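Probable aminotransferase (Pseudomonas aeruginosa, PDB 5YKR) is a probable class-III aminotransferase of the pyridoxal-phosphate-dependent family, with its cofactor covalently bound. Local coordinates at residues 130-142 with 294-308. Sequence-based numbering, arbitrary orientation.
Sequences LPYWQVTTSATDA and SAVWGCSQAQAERIW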
loop_
_atom_site.group_PDB
_atom_site.type_symbol
_atom_site.label_atom_id
_atom_site.label_comp_id
_atom_site.label_asym_id
_atom_site.label_seq_id
_atom_site.Cartn_x
_atom_site.Cartn_y
_atom_site.Cartn_z
ATOM N N LEU A 130 1.039 16.861 16.545
ATOM C CA LEU A 130 0.172 15.856 17.079
ATOM C C LEU A 130 1.056 14.791 17.746
ATOM O O LEU A 130 2.123 14.442 17.205
ATOM C CB LEU A 130 -0.718 15.234 16.017
ATOM C CG LEU A 130 -1.755 16.115 15.353
ATOM C CD1 LEU A 130 -2.528 15.354 14.288
ATOM C CD2 LEU A 130 -2.715 16.660 16.354
ATOM N N PRO A 131 0.582 14.202 18.851
ATOM C CA PRO A 131 1.470 13.356 19.611
ATOM C C PRO A 131 1.663 11.905 19.155
ATOM O O PRO A 131 2.739 11.371 19.397
ATOM C CB PRO A 131 0.851 13.343 21.017
ATOM C CG PRO A 131 -0.582 13.697 20.793
ATOM C CD PRO A 131 -0.589 14.628 19.661
ATOM N N TYR A 132 0.684 11.276 18.480
ATOM C CA TYR A 132 0.748 9.838 18.247
ATOM C C TYR A 132 0.645 9.513 16.764
ATOM O O TYR A 132 -0.201 10.062 16.077
ATOM C CB TYR A 132 -0.406 9.120 18.960
ATOM C CG TYR A 132 -0.298 9.226 20.466
ATOM C CD1 TYR A 132 0.606 8.449 21.192
ATOM C CD2 TYR A 132 -1.101 10.097 21.145
ATOM C CE1 TYR A 132 0.757 8.617 22.562
ATOM C CE2 TYR A 132 -0.988 10.270 22.503
ATOM C CZ TYR A 132 -0.083 9.523 23.228
ATOM O OH TYR A 132 0.023 9.642 24.575
ATOM N N TRP A 133 1.486 8.569 16.313
ATOM C CA TRP A 133 1.643 8.291 14.884
ATOM C C TRP A 133 1.604 6.788 14.601
ATOM O O TRP A 133 1.774 5.941 15.495
ATOM C CB TRP A 133 2.998 8.872 14.407
ATOM C CG TRP A 133 2.994 10.342 14.564
ATOM C CD1 TRP A 133 3.204 11.039 15.719
ATOM C CD2 TRP A 133 2.554 11.307 13.585
ATOM N NE1 TRP A 133 2.953 12.385 15.514
ATOM C CE2 TRP A 133 2.516 12.562 14.230
ATOM C CE3 TRP A 133 2.222 11.237 12.229
ATOM C CZ2 TRP A 133 2.148 13.746 13.554
ATOM C CZ3 TRP A 133 1.833 12.410 11.573
ATOM C CH2 TRP A 133 1.790 13.642 12.239
ATOM N N GLN A 134 1.356 6.481 13.329
ATOM C CA GLN A 134 1.484 5.144 12.758
ATOM C C GLN A 134 1.974 5.303 11.322
ATOM O O GLN A 134 1.880 6.383 10.730
ATOM C CB GLN A 134 0.135 4.399 12.764
ATOM C CG GLN A 134 -0.385 3.988 14.122
ATOM C CD GLN A 134 0.366 2.841 14.769
ATOM O OE1 GLN A 134 -0.023 1.680 14.584
ATOM N NE2 GLN A 134 1.434 3.155 15.603
ATOM N N VAL A 135 2.507 4.237 10.752
ATOM C CA VAL A 135 2.993 4.197 9.357
ATOM C C VAL A 135 2.220 3.198 8.554
ATOM O O VAL A 135 1.880 2.109 9.055
ATOM C CB VAL A 135 4.489 3.819 9.322
ATOM C CG1 VAL A 135 5.059 3.741 7.919
ATOM C CG2 VAL A 135 5.294 4.767 10.163
ATOM N N THR A 136 1.933 3.548 7.324
ATOM C CA THR A 136 1.296 2.666 6.336
ATOM C C THR A 136 2.188 2.536 5.082
ATOM O O THR A 136 3.234 3.202 4.986
ATOM C CB THR A 136 -0.081 3.166 5.942
ATOM O OG1 THR A 136 0.101 4.393 5.235
ATOM C CG2 THR A 136 -1.020 3.315 7.127
ATOM N N THR A 137 1.724 1.783 4.088
ATOM C CA THR A 137 2.444 1.716 2.785
ATOM C C THR A 137 1.919 2.681 1.745
ATOM O O THR A 137 2.436 2.679 0.631
ATOM C CB THR A 137 2.490 0.263 2.272
ATOM O OG1 THR A 137 1.184 -0.249 2.135
ATOM C CG2 THR A 137 3.265 -0.624 3.207
ATOM N N SER A 138 0.920 3.485 2.085
ATOM C CA SER A 138 0.411 4.533 1.138
ATOM C C SER A 138 -0.508 5.511 1.856
ATOM O O SER A 138 -1.116 5.191 2.858
ATOM C CB SER A 138 -0.396 3.884 0.028
ATOM O OG SER A 138 -1.619 3.315 0.507
ATOM N N ALA A 139 -0.642 6.697 1.279
ATOM C CA ALA A 139 -1.605 7.665 1.763
ATOM C C ALA A 139 -3.024 7.099 1.726
ATOM O O ALA A 139 -3.809 7.338 2.621
ATOM C CB ALA A 139 -1.523 8.969 1.000
ATOM N N THR A 140 -3.352 6.376 0.656
ATOM C CA THR A 140 -4.663 5.733 0.626
ATOM C C THR A 140 -4.921 4.915 1.881
ATOM O O THR A 140 -6.008 5.040 2.499
ATOM C CB THR A 140 -4.780 4.807 -0.598
ATOM O OG1 THR A 140 -4.781 5.578 -1.800
ATOM C CG2 THR A 140 -6.039 3.995 -0.537
ATOM N N ASP A 141 -3.958 4.090 2.253
ATOM C CA ASP A 141 -4.176 3.222 3.393
ATOM C C ASP A 141 -4.272 4.018 4.691
ATOM O O ASP A 141 -5.057 3.677 5.569
ATOM C CB ASP A 141 -3.068 2.186 3.495
ATOM C CG ASP A 141 -3.214 1.068 2.514
ATOM O OD1 ASP A 141 -4.208 1.018 1.738
ATOM O OD2 ASP A 141 -2.321 0.172 2.569
ATOM N N ALA A 142 -3.470 5.078 4.832
ATOM C CA ALA A 142 -3.611 5.944 5.981
ATOM C C ALA A 142 -5.044 6.478 6.095
ATOM O O ALA A 142 -5.681 6.399 7.144
ATOM C CB ALA A 142 -2.588 7.069 5.973
ATOM N N SER A 294 5.010 4.597 1.164
ATOM C CA SER A 294 4.901 4.925 2.588
ATOM C C SER A 294 3.920 6.049 2.810
ATOM O O SER A 294 3.632 6.840 1.888
ATOM C CB SER A 294 6.244 5.374 3.169
ATOM O OG SER A 294 7.348 4.536 2.915
ATOM N N ALA A 295 3.397 6.102 4.033
ATOM C CA ALA A 295 2.726 7.296 4.532
ATOM C C ALA A 295 2.789 7.251 6.051
ATOM O O ALA A 295 3.013 6.179 6.651
ATOM C CB ALA A 295 1.263 7.364 4.058
ATOM N N VAL A 296 2.542 8.419 6.666
ATOM C CA VAL A 296 2.323 8.488 8.087
ATOM C C VAL A 296 0.945 9.059 8.357
ATOM O O VAL A 296 0.401 9.852 7.555
ATOM C CB VAL A 296 3.398 9.357 8.795
ATOM C CG1 VAL A 296 4.771 8.710 8.683
ATOM C CG2 VAL A 296 3.433 10.803 8.267
ATOM N N TRP A 297 0.382 8.709 9.501
ATOM C CA TRP A 297 -0.754 9.397 10.018
ATOM C C TRP A 297 -0.580 9.631 11.484
ATOM O O TRP A 297 -0.006 8.803 12.179
ATOM C CB TRP A 297 -2.065 8.739 9.669
ATOM C CG TRP A 297 -2.341 7.439 10.209
ATOM C CD1 TRP A 297 -2.105 6.246 9.619
ATOM C CD2 TRP A 297 -2.986 7.180 11.456
ATOM N NE1 TRP A 297 -2.570 5.224 10.428
ATOM C CE2 TRP A 297 -3.118 5.771 11.570
ATOM C CE3 TRP A 297 -3.462 7.995 12.504
ATOM C CZ2 TRP A 297 -3.689 5.154 12.685
ATOM C CZ3 TRP A 297 -4.046 7.377 13.598
ATOM C CH2 TRP A 297 -4.184 6.003 13.663
ATOM N N GLY A 298 -1.116 10.744 11.928
ATOM C CA GLY A 298 -1.037 11.157 13.330
ATOM C C GLY A 298 -2.368 11.577 13.888
ATOM O O GLY A 298 -3.277 11.882 13.122
ATOM N N CYS A 299 -2.484 11.519 15.225
ATOM C CA CYS A 299 -3.715 11.955 15.871
ATOM C C CYS A 299 -3.446 12.619 17.180
ATOM O O CYS A 299 -2.378 12.448 17.807
ATOM C CB CYS A 299 -4.671 10.798 16.045
ATOM S SG CYS A 299 -4.187 9.519 17.237
ATOM N N SER A 300 -4.435 13.396 17.591
ATOM C CA SER A 300 -4.367 14.085 18.903
ATOM C C SER A 300 -4.436 13.084 20.052
ATOM O O SER A 300 -4.888 11.940 19.888
ATOM C CB SER A 300 -5.507 15.073 19.043
ATOM O OG SER A 300 -6.739 14.367 19.205
ATOM N N GLN A 301 -4.005 13.507 21.232
ATOM C CA GLN A 301 -4.169 12.664 22.411
ATOM C C GLN A 301 -5.650 12.347 22.666
ATOM O O GLN A 301 -5.962 11.229 23.075
ATOM C CB GLN A 301 -3.548 13.313 23.653
ATOM C CG GLN A 301 -3.735 12.458 24.920
ATOM C CD GLN A 301 -2.936 12.872 26.093
ATOM O OE1 GLN A 301 -1.776 13.143 26.006
ATOM N NE2 GLN A 301 -3.557 12.758 27.235
ATOM N N ALA A 302 -6.558 13.307 22.472
ATOM C CA ALA A 302 -7.965 13.049 22.692
ATOM C C ALA A 302 -8.489 11.941 21.793
ATOM O O ALA A 302 -9.233 11.043 22.248
ATOM C CB ALA A 302 -8.773 14.341 22.507
ATOM N N GLN A 303 -8.044 11.928 20.539
ATOM C CA GLN A 303 -8.466 10.850 19.640
ATOM C C GLN A 303 -7.829 9.519 20.063
ATOM O O GLN A 303 -8.481 8.463 20.022
ATOM C CB GLN A 303 -8.132 11.170 18.176
ATOM C CG GLN A 303 -8.825 12.368 17.576
ATOM C CD GLN A 303 -10.323 12.335 17.707
ATOM O OE1 GLN A 303 -10.963 11.332 17.366
ATOM N NE2 GLN A 303 -10.901 13.459 18.143
ATOM N N ALA A 304 -6.544 9.556 20.408
ATOM C CA ALA A 304 -5.837 8.346 20.837
ATOM C C ALA A 304 -6.567 7.687 22.012
ATOM O O ALA A 304 -6.778 6.466 22.007
ATOM C CB ALA A 304 -4.382 8.664 21.191
ATOM N N GLU A 305 -7.014 8.469 23.003
ATOM C CA GLU A 305 -7.686 7.875 24.136
ATOM C C GLU A 305 -9.006 7.219 23.742
ATOM O O GLU A 305 -9.386 6.171 24.301
ATOM C CB GLU A 305 -7.870 8.882 25.285
ATOM C CG GLU A 305 -6.536 9.246 25.914
ATOM C CD GLU A 305 -6.614 10.191 27.045
ATOM O OE1 GLU A 305 -7.767 10.505 27.449
ATOM O OE2 GLU A 305 -5.549 10.552 27.604
ATOM N N ARG A 306 -9.708 7.792 22.776
ATOM C CA ARG A 306 -10.952 7.185 22.286
ATOM C C ARG A 306 -10.679 5.908 21.507
ATOM O O ARG A 306 -11.366 4.913 21.679
ATOM C CB ARG A 306 -11.723 8.169 21.466
ATOM C CG ARG A 306 -12.220 9.213 22.489
ATOM C CD ARG A 306 -12.987 10.293 21.934
ATOM N NE ARG A 306 -14.313 9.902 21.588
ATOM C CZ ARG A 306 -15.204 10.779 21.195
ATOM N NH1 ARG A 306 -14.853 12.040 21.090
ATOM N NH2 ARG A 306 -16.421 10.398 20.889
ATOM N N ILE A 307 -9.603 5.911 20.729
ATOM C CA ILE A 307 -9.207 4.708 19.982
ATOM C C ILE A 307 -8.774 3.584 20.929
ATOM O O ILE A 307 -9.212 2.420 20.783
ATOM C CB ILE A 307 -8.083 5.037 18.984
ATOM C CG1 ILE A 307 -8.610 5.946 17.900
ATOM C CG2 ILE A 307 -7.432 3.763 18.417
ATOM C CD1 ILE A 307 -7.543 6.597 17.026
ATOM N N TRP A 308 -7.945 3.905 21.922
ATOM C CA TRP A 308 -7.500 2.850 22.845
ATOM C C TRP A 308 -8.651 2.194 23.609
ATOM O O TRP A 308 -8.606 0.986 23.895
ATOM C CB TRP A 308 -6.495 3.414 23.812
ATOM C CG TRP A 308 -5.198 3.866 23.158
ATOM C CD1 TRP A 308 -4.519 3.276 22.133
ATOM C CD2 TRP A 308 -4.383 4.940 23.620
ATOM N NE1 TRP A 308 -3.375 3.991 21.875
ATOM C CE2 TRP A 308 -3.263 5.005 22.794
ATOM C CE3 TRP A 308 -4.521 5.890 24.627
ATOM C CZ2 TRP A 308 -2.271 5.967 22.960
ATOM C CZ3 TRP A 308 -3.524 6.842 24.778
ATOM C CH2 TRP A 308 -2.421 6.867 23.962
HETATM O O HOH W 1 0.424 12.782 24.670
HETATM O O HOH W 2 1.465 7.423 -0.647
#
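With chi1 at -63°, Trp-133 sets CG beside its backbone N and lays its indole over Gly-298, while Trp-297, its CG wedged between backbone N and carbonyl (chi1 65°), turns its ring under Gln-134. Strands 132-136 and 295-299 pair antiparallel, with hydrogen-bonded pairs Tyr-132/Cys-299, Gln-134/Trp-297 and Thr-136/Ala-295. Gly-298 suits the non-hydrogen-bonded site opposite Trp-133: lacking a side chain, it puts CA 3.5 Å from the six-membered ring centroid, a CH-pi contact. Trp-133 NE1 donates to Leu-130 O, helping to hold the indole's rotation. On the other face, Gln-134 CB lies over the Trp-297 five-membered ring, Thr-136 CG2 meets that ring's edge, and small Ala-142 brings CB within 3.8 Å of Trp-297 CD1. Trp-308 directs its edge at the face of Tyr-132 (T-shaped, planes 79° apart), and Ala-304 is small enough for its CB to lie 3.6 Å from Tyr-132 CD2. Ser-138 and Ser-300 hydroxyls N-cap the following helices. The pair edges the mixed seven-stranded sheet of fold-type I PLP enzymes, 132-136 outermost in this chain; strand 281-284 flanks 295-299, helix 139-154 packs against Trp-297, helix 333-346 against Val-135 and Val-296, and Trp-133 and Val-135 make backbone hydrogen bonds to the second subunit.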